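Local structure of receptor-like protein kinase ANXUR1 (6FIG) at residues L88-S93 / D148-I153; G155-Q160 / G206-W211; A168-F173 / D331-V336; F286-L291 / D316-T321. The protein is a plant receptor-like kinase of reproduction whose ectodomain of tandem malectin-like folds probably senses signals outside the cell and passes them to a cytoplasmic serine/threonine kinase. One frame throughout, in Å; residues are numbered along the deposited sequence.

Contact 1: residues L88-S93 / D148-I153; sequences LNISNS and DAFAFI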
loop_
_atom_site.group_PDB
_atom_site.type_symbol
_atom_site.label_atom_id
_atom_site.label_comp_id
_atom_site.label_asym_id
_atom_site.label_seq_id
_atom_site.Cartn_x
_atom_site.Cartn_y
_atom_site.Cartn_z
ATOM N N LEU A 88 33.024 15.260 8.964
ATOM C CA LEU A 88 33.790 14.026 8.798
ATOM C C LEU A 88 34.131 13.813 7.325
ATOM O O LEU A 88 33.399 14.252 6.459
ATOM C CB LEU A 88 33.020 12.818 9.340
ATOM C CG LEU A 88 32.717 12.797 10.838
ATOM C CD1 LEU A 88 31.794 11.638 11.170
ATOM C CD2 LEU A 88 34.010 12.713 11.647
ATOM N N ASN A 89 35.250 13.141 7.076
ATOM C CA ASN A 89 35.713 12.806 5.727
ATOM C C ASN A 89 35.040 11.486 5.357
ATOM O O ASN A 89 35.385 10.451 5.916
ATOM C CB ASN A 89 37.256 12.685 5.714
ATOM C CG ASN A 89 37.841 12.413 4.324
ATOM O OD1 ASN A 89 37.157 11.959 3.418
ATOM N ND2 ASN A 89 39.136 12.699 4.164
ATOM N N ILE A 90 34.108 11.524 4.405
ATOM C CA ILE A 90 33.377 10.319 3.965
ATOM C C ILE A 90 34.291 9.192 3.454
ATOM O O ILE A 90 33.925 8.029 3.530
ATOM C CB ILE A 90 32.291 10.675 2.909
ATOM C CG1 ILE A 90 31.191 9.604 2.835
ATOM C CG2 ILE A 90 32.909 10.947 1.539
ATOM C CD1 ILE A 90 30.373 9.460 4.097
ATOM N N SER A 91 35.481 9.526 2.953
ATOM C CA SER A 91 36.472 8.507 2.568
ATOM C C SER A 91 36.984 7.643 3.729
ATOM O O SER A 91 37.562 6.587 3.487
ATOM C CB SER A 91 37.669 9.145 1.853
ATOM O OG SER A 91 37.257 9.743 0.640
ATOM N N ASN A 92 36.765 8.079 4.970
ATOM C CA ASN A 92 37.124 7.297 6.156
ATOM C C ASN A 92 36.043 6.317 6.558
ATOM O O ASN A 92 36.293 5.485 7.424
ATOM C CB ASN A 92 37.419 8.205 7.369
ATOM C CG ASN A 92 38.655 9.054 7.192
ATOM O OD1 ASN A 92 39.536 8.749 6.390
ATOM N ND2 ASN A 92 38.723 10.137 7.946
ATOM N N SER A 93 34.860 6.404 5.946
ATOM C CA SER A 93 33.759 5.522 6.307
ATOM C C SER A 93 33.941 4.122 5.725
ATOM O O SER A 93 33.926 3.924 4.514
ATOM C CB SER A 93 32.403 6.099 5.903
ATOM O OG SER A 93 31.361 5.166 6.201
ATOM N N ASP A 148 39.725 6.479 12.213
ATOM C CA ASP A 148 38.627 7.427 12.057
ATOM C C ASP A 148 37.461 6.776 11.254
ATOM O O ASP A 148 36.677 7.488 10.630
ATOM C CB ASP A 148 39.115 8.707 11.342
ATOM C CG ASP A 148 40.011 9.581 12.216
ATOM O OD1 ASP A 148 41.186 9.770 11.859
ATOM O OD2 ASP A 148 39.541 10.102 13.252
ATOM N N ALA A 149 37.341 5.446 11.272
ATOM C CA ALA A 149 36.207 4.767 10.607
ATOM C C ALA A 149 34.919 5.089 11.333
ATOM O O ALA A 149 34.867 5.043 12.565
ATOM C CB ALA A 149 36.394 3.255 10.568
ATOM N N PHE A 150 33.890 5.422 10.560
ATOM C CA PHE A 150 32.545 5.610 11.082
ATOM C C PHE A 150 31.531 4.985 10.116
ATOM O O PHE A 150 31.835 4.701 8.952
ATOM C CB PHE A 150 32.252 7.095 11.314
ATOM C CG PHE A 150 32.200 7.916 10.054
ATOM C CD1 PHE A 150 30.985 8.201 9.446
ATOM C CD2 PHE A 150 33.367 8.402 9.476
ATOM C CE1 PHE A 150 30.931 8.950 8.279
ATOM C CE2 PHE A 150 33.324 9.169 8.325
ATOM C CZ PHE A 150 32.105 9.441 7.721
ATOM N N ALA A 151 30.335 4.766 10.622
ATOM C CA ALA A 151 29.233 4.232 9.816
ATOM C C ALA A 151 28.190 5.313 9.656
ATOM O O ALA A 151 28.104 6.251 10.449
ATOM C CB ALA A 151 28.653 2.992 10.473
ATOM N N PHE A 152 27.375 5.188 8.622
ATOM C CA PHE A 152 26.263 6.106 8.427
ATOM C C PHE A 152 25.164 5.391 7.695
ATOM O O PHE A 152 25.384 4.337 7.074
ATOM C CB PHE A 152 26.692 7.390 7.680
ATOM C CG PHE A 152 26.949 7.199 6.219
ATOM C CD1 PHE A 152 28.115 6.583 5.773
ATOM C CD2 PHE A 152 26.020 7.616 5.275
ATOM C CE1 PHE A 152 28.346 6.387 4.420
ATOM C CE2 PHE A 152 26.244 7.426 3.922
ATOM C CZ PHE A 152 27.402 6.810 3.490
ATOM N N ILE A 153 23.973 5.959 7.789
ATOM C CA ILE A 153 22.794 5.404 7.112
ATOM C C ILE A 153 21.843 6.568 6.843
ATOM O O ILE A 153 21.659 7.435 7.700
ATOM C CB ILE A 153 22.130 4.295 7.981
ATOM C CG1 ILE A 153 20.914 3.656 7.289
ATOM C CG2 ILE A 153 21.759 4.813 9.373
ATOM C CD1 ILE A 153 21.249 2.811 6.070
#
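The ring of F150 lies sandwiched between two aliphatic groups of the 88-93 loop, and CH-pi contacts are the main feature of this interface. Over one face stands L88 CD1, 3.8 Å from the ring centroid and almost on the ring normal; over the opposite face comes S93 CB, displaced toward the rim. F150 takes its first torsion at 66°, which sets CG between the backbone N and the carbonyl carbon and lets the ring reach the loop although its CB does not aim there. A second, looser CH-pi contact has I90 CD1 over a face of F152, 4.1 Å from the centroid, while the same methyl meets F150 CZ obliquely. Such aromatic and methyl packing fastens a loop to one end of a beta-sandwich of the malectin-like type: the loop joins strands 73-80 and 95-99, and F150 immediately precedes strand 151-161. I57 of strand 54-58 also touches L88 and both phenylalanines, and A111 and A110 of helix 110-117 lie against I90 and F152.

Polar contacts are fewer. S93 OG donates to F150 O over 2.8 Å, tilted 29° from the carbonyl plane, and the same OG sits in plane at the edge of the F152 ring. N89 O likewise sits at the edge of F150, 3.4 Å from CE2, while also accepting from N92 N within the 3-10 turn. A149 CA points its hydrogen almost straight at N92 O, and N92 lies beside D148, its ND2 against the aspartate CB, the amide and carboxylate planes 22° apart.

Contact 2: residues G155-Q160 / G206-W211; sequences GIEVIQ and GLTRTW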
loop_
_atom_site.group_PDB
_atom_site.type_symbol
_atom_site.label_atom_id
_atom_site.label_comp_id
_atom_site.label_asym_id
_atom_site.label_seq_id
_atom_site.Cartn_x
_atom_site.Cartn_y
_atom_site.Cartn_z
ATOM N N GLY A 155 18.599 5.897 5.100
ATOM C CA GLY A 155 17.263 5.339 5.116
ATOM C C GLY A 155 17.265 3.842 5.301
ATOM O O GLY A 155 18.189 3.150 4.860
ATOM N N ILE A 156 16.223 3.356 5.958
ATOM C CA ILE A 156 16.014 1.916 6.152
ATOM C C ILE A 156 14.568 1.580 5.818
ATOM O O ILE A 156 13.675 2.223 6.333
ATOM C CB ILE A 156 16.333 1.477 7.600
ATOM C CG1 ILE A 156 17.792 1.773 7.945
ATOM C CG2 ILE A 156 16.047 -0.010 7.787
ATOM C CD1 ILE A 156 18.150 1.543 9.402
ATOM N N GLU A 157 14.337 0.579 4.954
ATOM C CA GLU A 157 12.996 -0.001 4.801
ATOM C C GLU A 157 12.990 -1.469 5.163
ATOM O O GLU A 157 13.932 -2.194 4.844
ATOM C CB GLU A 157 12.430 0.121 3.390
ATOM C CG GLU A 157 12.244 1.506 2.851
ATOM C CD GLU A 157 11.465 1.439 1.551
ATOM O OE1 GLU A 157 12.105 1.351 0.496
ATOM O OE2 GLU A 157 10.217 1.414 1.621
ATOM N N VAL A 158 11.950 -1.872 5.870
ATOM C CA VAL A 158 11.643 -3.269 6.142
ATOM C C VAL A 158 10.233 -3.525 5.688
ATOM O O VAL A 158 9.312 -2.877 6.152
ATOM C CB VAL A 158 11.820 -3.601 7.626
ATOM C CG1 VAL A 158 11.474 -5.065 7.876
ATOM C CG2 VAL A 158 13.246 -3.311 8.046
ATOM N N ILE A 159 10.066 -4.484 4.774
ATOM C CA ILE A 159 8.806 -4.729 4.073
ATOM C C ILE A 159 8.561 -6.232 4.087
ATOM O O ILE A 159 9.354 -6.988 3.514
ATOM C CB ILE A 159 8.906 -4.256 2.613
ATOM C CG1 ILE A 159 9.246 -2.751 2.527
ATOM C CG2 ILE A 159 7.624 -4.553 1.849
ATOM C CD1 ILE A 159 9.907 -2.351 1.233
ATOM N N GLN A 160 7.480 -6.660 4.708
ATOM C CA GLN A 160 7.072 -8.065 4.643
ATOM C C GLN A 160 6.765 -8.447 3.192
ATOM O O GLN A 160 6.106 -7.688 2.480
ATOM C CB GLN A 160 5.839 -8.315 5.502
ATOM C CG GLN A 160 5.567 -9.784 5.719
ATOM C CD GLN A 160 4.365 -10.024 6.580
ATOM O OE1 GLN A 160 4.353 -9.649 7.760
ATOM N NE2 GLN A 160 3.353 -10.665 6.009
ATOM N N GLY A 206 2.434 -4.532 -3.530
ATOM C CA GLY A 206 2.877 -3.382 -2.710
ATOM C C GLY A 206 4.344 -3.368 -2.292
ATOM O O GLY A 206 4.680 -2.801 -1.253
ATOM N N LEU A 207 5.240 -3.957 -3.101
ATOM C CA LEU A 207 6.616 -4.164 -2.683
ATOM C C LEU A 207 7.551 -2.996 -3.032
ATOM O O LEU A 207 8.706 -3.004 -2.668
ATOM C CB LEU A 207 7.167 -5.475 -3.265
ATOM C CG LEU A 207 6.476 -6.754 -2.795
ATOM C CD1 LEU A 207 7.062 -7.959 -3.530
ATOM C CD2 LEU A 207 6.618 -6.907 -1.285
ATOM N N THR A 208 7.023 -2.006 -3.755
ATOM C CA THR A 208 7.768 -0.816 -4.165
ATOM C C THR A 208 9.163 -1.022 -4.739
ATOM O O THR A 208 10.051 -0.186 -4.571
ATOM C CB THR A 208 7.751 0.314 -3.088
ATOM O OG1 THR A 208 8.433 -0.098 -1.890
ATOM C CG2 THR A 208 6.345 0.738 -2.779
ATOM N N ARG A 209 9.332 -2.131 -5.464
ATOM C CA ARG A 209 10.538 -2.387 -6.239
ATOM C C ARG A 209 10.562 -1.499 -7.481
ATOM O O ARG A 209 9.540 -1.298 -8.133
ATOM C CB ARG A 209 10.595 -3.833 -6.719
ATOM C CG ARG A 209 10.647 -4.865 -5.610
ATOM C CD ARG A 209 10.283 -6.260 -6.111
ATOM N NE ARG A 209 8.919 -6.291 -6.599
ATOM C CZ ARG A 209 8.261 -7.380 -7.007
ATOM N NH1 ARG A 209 8.828 -8.579 -7.008
ATOM N NH2 ARG A 209 7.026 -7.242 -7.461
ATOM N N THR A 210 11.734 -0.974 -7.797
ATOM C CA THR A 210 11.927 -0.226 -9.021
ATOM C C THR A 210 12.435 -1.189 -10.091
ATOM O O THR A 210 13.349 -1.954 -9.842
ATOM C CB THR A 210 12.931 0.909 -8.807
ATOM O OG1 THR A 210 12.431 1.748 -7.764
ATOM C CG2 THR A 210 13.079 1.743 -10.056
ATOM N N TRP A 211 11.837 -1.139 -11.277
ATOM C CA TRP A 211 12.286 -1.971 -12.414
ATOM C C TRP A 211 12.913 -1.032 -13.449
ATOM O O TRP A 211 12.244 -0.150 -13.974
ATOM C CB TRP A 211 11.131 -2.760 -13.005
ATOM C CG TRP A 211 10.398 -3.635 -12.044
ATOM C CD1 TRP A 211 9.529 -3.232 -11.045
ATOM C CD2 TRP A 211 10.490 -5.063 -11.941
ATOM N NE1 TRP A 211 9.062 -4.336 -10.367
ATOM C CE2 TRP A 211 9.639 -5.467 -10.891
ATOM C CE3 TRP A 211 11.187 -6.050 -12.669
ATOM C CZ2 TRP A 211 9.491 -6.792 -10.530
ATOM C CZ3 TRP A 211 11.019 -7.358 -12.316
ATOM C CH2 TRP A 211 10.184 -7.725 -11.262
#
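I159 and L207 bury similar amounts of surface, meeting methyl to methyl where a core strand of the first malectin-like lobe faces a loop before strand 212-213, probably of the second, so the contact spans the interface between tandem lobes. I159 CG2 lies 4.0 Å from L207 CD2, and the two side chains pass at a slant. Because I159 carries CG2 anti to its backbone N, with CG1 beside that nitrogen (chi1 -59°), its branches divide the work: CG2 goes to the leucine, and CD1 reaches toward T208 OG1 at 4.1 Å. L207 CD2 also rests 3.9 Å from Q160 O, which accepts from K69 NZ of the second subunit.

T208 brings its hydroxyl to the edge of a charged cluster. K20 NZ hydrogen-bonds to this OG1 and forms a salt bridge with E157 OE2, while R77 NH1 bonds to the same hydroxyl and forms a salt bridge with E157 OE1. The buried carboxylate is therefore probably held ionised, and the two cations link strand and loop where the apolar contact is thin. Behind L207 the guanidinium of R209 is layered, with L207 CD1 3.7 Å above one face and W211 CZ2 3.8 Å above the opposite one.

Contact 3: residues A168-F173 / D331-V336; sequences AALVGF and DYAIYV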
loop_
_atom_site.group_PDB
_atom_site.type_symbol
_atom_site.label_atom_id
_atom_site.label_comp_id
_atom_site.label_asym_id
_atom_site.label_seq_id
_atom_site.Cartn_x
_atom_site.Cartn_y
_atom_site.Cartn_z
ATOM N N ALA A 168 16.041 -23.099 -8.449
ATOM C CA ALA A 168 16.603 -22.569 -9.682
ATOM C C ALA A 168 17.413 -23.664 -10.350
ATOM O O ALA A 168 18.093 -24.427 -9.669
ATOM C CB ALA A 168 17.497 -21.377 -9.375
ATOM N N ALA A 169 17.301 -23.738 -11.668
ATOM C CA ALA A 169 17.991 -24.759 -12.461
ATOM C C ALA A 169 19.460 -24.374 -12.591
ATOM O O ALA A 169 19.763 -23.292 -13.062
ATOM C CB ALA A 169 17.346 -24.853 -13.844
ATOM N N LEU A 170 20.364 -25.263 -12.195
ATOM C CA LEU A 170 21.790 -24.982 -12.316
ATOM C C LEU A 170 22.183 -25.043 -13.782
ATOM O O LEU A 170 21.966 -26.062 -14.448
ATOM C CB LEU A 170 22.649 -25.928 -11.474
ATOM C CG LEU A 170 22.843 -25.444 -10.030
ATOM C CD1 LEU A 170 23.192 -26.606 -9.112
ATOM C CD2 LEU A 170 23.907 -24.348 -9.943
ATOM N N VAL A 171 22.741 -23.940 -14.254
ATOM C CA VAL A 171 23.136 -23.757 -15.646
ATOM C C VAL A 171 24.192 -24.788 -16.037
ATOM O O VAL A 171 25.069 -25.129 -15.243
ATOM C CB VAL A 171 23.683 -22.325 -15.856
ATOM C CG1 VAL A 171 24.329 -22.178 -17.227
ATOM C CG2 VAL A 171 22.559 -21.312 -15.692
ATOM N N GLY A 172 24.081 -25.303 -17.259
ATOM C CA GLY A 172 25.070 -26.238 -17.785
ATOM C C GLY A 172 25.016 -27.628 -17.171
ATOM O O GLY A 172 25.893 -28.448 -17.448
ATOM N N PHE A 173 24.008 -27.887 -16.328
ATOM C CA PHE A 173 23.717 -29.212 -15.773
ATOM C C PHE A 173 22.238 -29.440 -16.045
ATOM O O PHE A 173 21.523 -28.482 -16.312
ATOM C CB PHE A 173 23.986 -29.257 -14.264
ATOM C CG PHE A 173 25.396 -28.880 -13.877
ATOM C CD1 PHE A 173 26.480 -29.669 -14.268
ATOM C CD2 PHE A 173 25.642 -27.750 -13.107
ATOM C CE1 PHE A 173 27.780 -29.323 -13.906
ATOM C CE2 PHE A 173 26.933 -27.401 -12.730
ATOM C CZ PHE A 173 28.006 -28.187 -13.130
ATOM N N ASP A 331 13.820 -19.490 -13.353
ATOM C CA ASP A 331 15.018 -19.222 -12.558
ATOM C C ASP A 331 16.179 -20.156 -12.941
ATOM O O ASP A 331 16.027 -21.373 -13.004
ATOM C CB ASP A 331 14.717 -19.412 -11.067
ATOM C CG ASP A 331 13.871 -18.321 -10.492
ATOM O OD1 ASP A 331 13.725 -17.243 -11.079
ATOM O OD2 ASP A 331 13.389 -18.548 -9.353
ATOM N N TYR A 332 17.347 -19.560 -13.137
ATOM C CA TYR A 332 18.587 -20.301 -13.413
ATOM C C TYR A 332 19.641 -19.882 -12.404
ATOM O O TYR A 332 19.685 -18.716 -12.023
ATOM C CB TYR A 332 19.094 -19.949 -14.810
ATOM C CG TYR A 332 18.105 -20.235 -15.915
ATOM C CD1 TYR A 332 18.017 -21.499 -16.474
ATOM C CD2 TYR A 332 17.256 -19.242 -16.381
ATOM C CE1 TYR A 332 17.102 -21.769 -17.492
ATOM C CE2 TYR A 332 16.348 -19.500 -17.401
ATOM C CZ TYR A 332 16.285 -20.755 -17.946
ATOM O OH TYR A 332 15.365 -20.965 -18.940
ATOM N N ALA A 333 20.477 -20.816 -11.994
ATOM C CA ALA A 333 21.534 -20.549 -11.017
ATOM C C ALA A 333 22.911 -20.792 -11.614
ATOM O O ALA A 333 23.119 -21.745 -12.382
ATOM C CB ALA A 333 21.342 -21.399 -9.771
ATOM N N ILE A 334 23.863 -19.934 -11.247
ATOM C CA ILE A 334 25.246 -20.035 -11.704
ATOM C C ILE A 334 26.190 -19.614 -10.579
ATOM O O ILE A 334 26.004 -18.524 -10.019
ATOM C CB ILE A 334 25.500 -19.154 -12.976
ATOM C CG1 ILE A 334 26.935 -19.317 -13.504
ATOM C CG2 ILE A 334 25.151 -17.690 -12.807
ATOM C CD1 ILE A 334 27.027 -20.099 -14.774
ATOM N N TYR A 335 27.191 -20.451 -10.303
ATOM C CA TYR A 335 28.279 -20.079 -9.412
ATOM C C TYR A 335 29.307 -19.300 -10.205
ATOM O O TYR A 335 29.754 -19.762 -11.267
ATOM C CB TYR A 335 28.933 -21.295 -8.760
ATOM C CG TYR A 335 30.029 -20.912 -7.782
ATOM C CD1 TYR A 335 29.729 -20.216 -6.609
ATOM C CD2 TYR A 335 31.361 -21.218 -8.028
ATOM C CE1 TYR A 335 30.721 -19.847 -5.733
ATOM C CE2 TYR A 335 32.359 -20.857 -7.142
ATOM C CZ TYR A 335 32.027 -20.169 -5.986
ATOM O OH TYR A 335 33.006 -19.804 -5.094
ATOM N N VAL A 336 29.673 -18.124 -9.723
ATOM C CA VAL A 336 30.722 -17.328 -10.334
ATOM C C VAL A 336 31.996 -17.506 -9.549
ATOM O O VAL A 336 32.108 -17.019 -8.433
ATOM C CB VAL A 336 30.336 -15.851 -10.426
ATOM C CG1 VAL A 336 31.505 -15.029 -10.993
ATOM C CG2 VAL A 336 29.077 -15.722 -11.253
#
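Strands 168-170 and 331-336 run parallel in register, A169 opposite Y332 and L170 opposite A333, with a 45° angle between their short axes. Three backbone bonds join them: A169 N to D331 O at 3.0 Å, A333 N to A169 O at 2.8 Å, and V171 N to A333 O at 2.9 Å. The last is nearly linear at hydrogen, 177°, and approaches close to the C=O axis, whereas the first two meet their acceptors from above the carbonyl plane.

A333 is central on one face of the pairing, its single methyl lodged between two neighbours: A168 CB and L170 CD2 each lie 3.9 Å from A333 CB. A168 CB also abuts the CB of D331. On the face that carries A169 and Y332, V171 continues the packing after the strand has ended. Its CG1 is anti to the backbone N (chi1 170°); V171 and Y332 cross at about a right angle, with V171 CG2 3.8 Å from Y332 CB, while CB and CG1 of V171 rest against I334 CD1. V171 and G172 are the central residues of a type II turn from L170 to F173, G172 having positive phi.

The polar ends look elsewhere: D331 forms a salt bridge with R283, and the Y332 hydroxyl bonds to Q309 NE2. Strand 167-170, which follows the first lobe's strand 151-161, extends a sheet of the second malectin-like lobe. It pairs on its other side with 177-179, and strand 278-287 flanks 327-336, while I303 of strand 299-303 packs on V171, Y332 and I334.

Contact 4: residues F286-L291 / D316-T321; sequences FCEFQL and DIIGWT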
loop_
_atom_site.group_PDB
_atom_site.type_symbol
_atom_site.label_atom_id
_atom_site.label_comp_id
_atom_site.label_asym_id
_atom_site.label_seq_id
_atom_site.Cartn_x
_atom_site.Cartn_y
_atom_site.Cartn_z
ATOM N N PHE A 286 9.021 -13.744 -18.923
ATOM C CA PHE A 286 8.542 -13.858 -20.310
ATOM C C PHE A 286 7.047 -13.675 -20.406
ATOM O O PHE A 286 6.314 -14.093 -19.524
ATOM C CB PHE A 286 8.863 -15.226 -20.895
ATOM C CG PHE A 286 10.312 -15.570 -20.934
ATOM C CD1 PHE A 286 11.139 -15.107 -21.961
ATOM C CD2 PHE A 286 10.853 -16.464 -19.997
ATOM C CE1 PHE A 286 12.469 -15.489 -22.024
ATOM C CE2 PHE A 286 12.179 -16.833 -20.061
ATOM C CZ PHE A 286 12.990 -16.363 -21.079
ATOM N N CYS A 287 6.581 -13.118 -21.524
ATOM C CA CYS A 287 5.168 -13.101 -21.838
ATOM C C CYS A 287 5.094 -12.830 -23.332
ATOM O O CYS A 287 5.628 -11.823 -23.810
ATOM C CB CYS A 287 4.408 -12.027 -21.060
ATOM S SG CYS A 287 2.628 -11.975 -21.406
ATOM N N GLU A 288 4.460 -13.737 -24.049
ATOM C CA GLU A 288 4.318 -13.592 -25.488
ATOM C C GLU A 288 3.080 -12.768 -25.762
ATOM O O GLU A 288 1.978 -13.203 -25.458
ATOM C CB GLU A 288 4.190 -14.956 -26.177
ATOM C CG GLU A 288 4.022 -14.890 -27.708
ATOM C CD GLU A 288 5.165 -14.166 -28.351
ATOM O OE1 GLU A 288 6.290 -14.695 -28.282
ATOM O OE2 GLU A 288 4.955 -13.059 -28.900
ATOM N N PHE A 289 3.252 -11.578 -26.323
ATOM C CA PHE A 289 2.108 -10.716 -26.636
ATOM C C PHE A 289 1.915 -10.415 -28.126
ATOM O O PHE A 289 1.009 -9.668 -28.492
ATOM C CB PHE A 289 2.125 -9.429 -25.792
ATOM C CG PHE A 289 3.384 -8.620 -25.912
ATOM C CD1 PHE A 289 4.281 -8.548 -24.846
ATOM C CD2 PHE A 289 3.666 -7.894 -27.072
ATOM C CE1 PHE A 289 5.440 -7.800 -24.940
ATOM C CE2 PHE A 289 4.830 -7.153 -27.173
ATOM C CZ PHE A 289 5.713 -7.093 -26.100
ATOM N N GLN A 290 2.722 -11.028 -28.987
ATOM C CA GLN A 290 2.542 -10.877 -30.445
ATOM C C GLN A 290 2.100 -12.156 -31.126
ATOM O O GLN A 290 1.130 -12.164 -31.884
ATOM C CB GLN A 290 3.825 -10.364 -31.062
ATOM C CG GLN A 290 4.159 -8.966 -30.582
ATOM C CD GLN A 290 5.235 -8.317 -31.413
ATOM O OE1 GLN A 290 6.321 -8.878 -31.588
ATOM N NE2 GLN A 290 4.953 -7.118 -31.910
ATOM N N LEU A 291 2.838 -13.218 -30.880
ATOM C CA LEU A 291 2.606 -14.525 -31.483
ATOM C C LEU A 291 1.571 -15.291 -30.700
ATOM O O LEU A 291 1.158 -14.866 -29.616
ATOM C CB LEU A 291 3.920 -15.307 -31.548
ATOM C CG LEU A 291 5.033 -14.585 -32.309
ATOM C CD1 LEU A 291 6.373 -15.264 -32.075
ATOM C CD2 LEU A 291 4.679 -14.529 -33.790
ATOM N N ASP A 316 10.742 -21.586 -25.588
ATOM C CA ASP A 316 9.611 -21.256 -26.457
ATOM C C ASP A 316 8.555 -20.766 -25.477
ATOM O O ASP A 316 8.049 -21.559 -24.681
ATOM C CB ASP A 316 9.169 -22.492 -27.251
ATOM C CG ASP A 316 7.961 -22.237 -28.151
ATOM O OD1 ASP A 316 7.202 -21.242 -27.926
ATOM O OD2 ASP A 316 7.750 -23.072 -29.066
ATOM N N ILE A 317 8.248 -19.469 -25.503
ATOM C CA ILE A 317 7.353 -18.898 -24.492
ATOM C C ILE A 317 5.953 -19.538 -24.523
ATOM O O ILE A 317 5.451 -19.997 -23.486
ATOM C CB ILE A 317 7.249 -17.362 -24.570
ATOM C CG1 ILE A 317 8.621 -16.721 -24.457
ATOM C CG2 ILE A 317 6.330 -16.842 -23.450
ATOM C CD1 ILE A 317 8.656 -15.273 -24.920
ATOM N N ILE A 318 5.325 -19.582 -25.695
ATOM C CA ILE A 318 4.036 -20.260 -25.828
ATOM C C ILE A 318 4.161 -21.756 -25.532
ATOM O O ILE A 318 3.254 -22.359 -24.950
ATOM C CB ILE A 318 3.412 -20.070 -27.222
ATOM C CG1 ILE A 318 3.167 -18.591 -27.535
ATOM C CG2 ILE A 318 2.094 -20.825 -27.325
ATOM C CD1 ILE A 318 2.001 -17.980 -26.829
ATOM N N GLY A 319 5.283 -22.350 -25.916
ATOM C CA GLY A 319 5.590 -23.733 -25.539
ATOM C C GLY A 319 5.480 -23.960 -24.043
ATOM O O GLY A 319 4.940 -24.966 -23.605
ATOM N N TRP A 320 6.001 -23.013 -23.269
ATOM C CA TRP A 320 5.911 -23.028 -21.822
ATOM C C TRP A 320 4.563 -22.614 -21.253
ATOM O O TRP A 320 4.053 -23.286 -20.359
ATOM C CB TRP A 320 6.965 -22.091 -21.237
ATOM C CG TRP A 320 8.319 -22.683 -21.074
ATOM C CD1 TRP A 320 8.632 -23.949 -20.698
ATOM C CD2 TRP A 320 9.548 -21.970 -21.169
ATOM N NE1 TRP A 320 10.003 -24.077 -20.572
ATOM C CE2 TRP A 320 10.582 -22.869 -20.852
ATOM C CE3 TRP A 320 9.871 -20.664 -21.503
ATOM C CZ2 TRP A 320 11.932 -22.499 -20.892
ATOM C CZ3 TRP A 320 11.200 -20.290 -21.513
ATOM C CH2 TRP A 320 12.208 -21.203 -21.205
ATOM N N THR A 321 3.973 -21.523 -21.746
ATOM C CA THR A 321 2.749 -20.975 -21.108
ATOM C C THR A 321 1.446 -21.547 -21.635
ATOM O O THR A 321 0.431 -21.527 -20.926
ATOM C CB THR A 321 2.671 -19.452 -21.243
ATOM O OG1 THR A 321 2.517 -19.103 -22.619
ATOM C CG2 THR A 321 3.908 -18.808 -20.699
HETATM O O HOH W 1 2.704 -16.117 -22.994
HETATM O O HOH W 2 6.249 -17.557 -28.164
#
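F286 lays its ring and CB against I317, whose CG1 and CD1 each come 3.9 Å from F286 CD1, the two side chains passing at a slant. Farther round the ring, F286 CE2 approaches W320 CZ3 at 3.9 Å; the ring planes are 42° apart. The other branch of I317, CG2, rests on the backbone N and CB of E288.

I318 crosses E288 at about a right angle, its CD1 3.8 Å from both CB and CG. With CG anti to its backbone N and a bend at chi2 (58°), the glutamate curls back on its own chain, where OE2 accepts from two backbone amides, Q290 N through the anti lone pair and L291 N from above the carboxylate plane. OE1 forms a salt bridge with K297 and accepts from a water, which in turn accepts weakly from I318 N. A second water accepts from E288 N and is also hydrogen-bonded to T321 OG1, so solvent molecules supply the polar links between the segments.

D316 is the N-cap of helix 317-321, its OD1 accepting from G319 N at 3.0 Å. A short capped helix, laid by its apolar residues over the end of strand 278-287, packs in this way against the second malectin-like beta-sandwich.

From the N terminus, contact 1 closes first, bringing the 88-93 loop back to the start of strand 151-161. The same strand then enters contact 2, whose partner 206-211 belongs to the chain between strands 185-192 and 212-213, so the first lobe is joined to what is probably the second. Before contact 2 closes, contact 3 opens at 168-173; the two cross, and contact 3 closes 158 residues later at 331-336. Nested within that long loop is contact 4, between 286-291 and 316-321. Contacts 3 and 4 touch, Y332 OH lying 3.9 Å from W320 CH2, and use neighbouring strands, whereas contacts 1 and 4 stand about 50 Å apart, centre to centre.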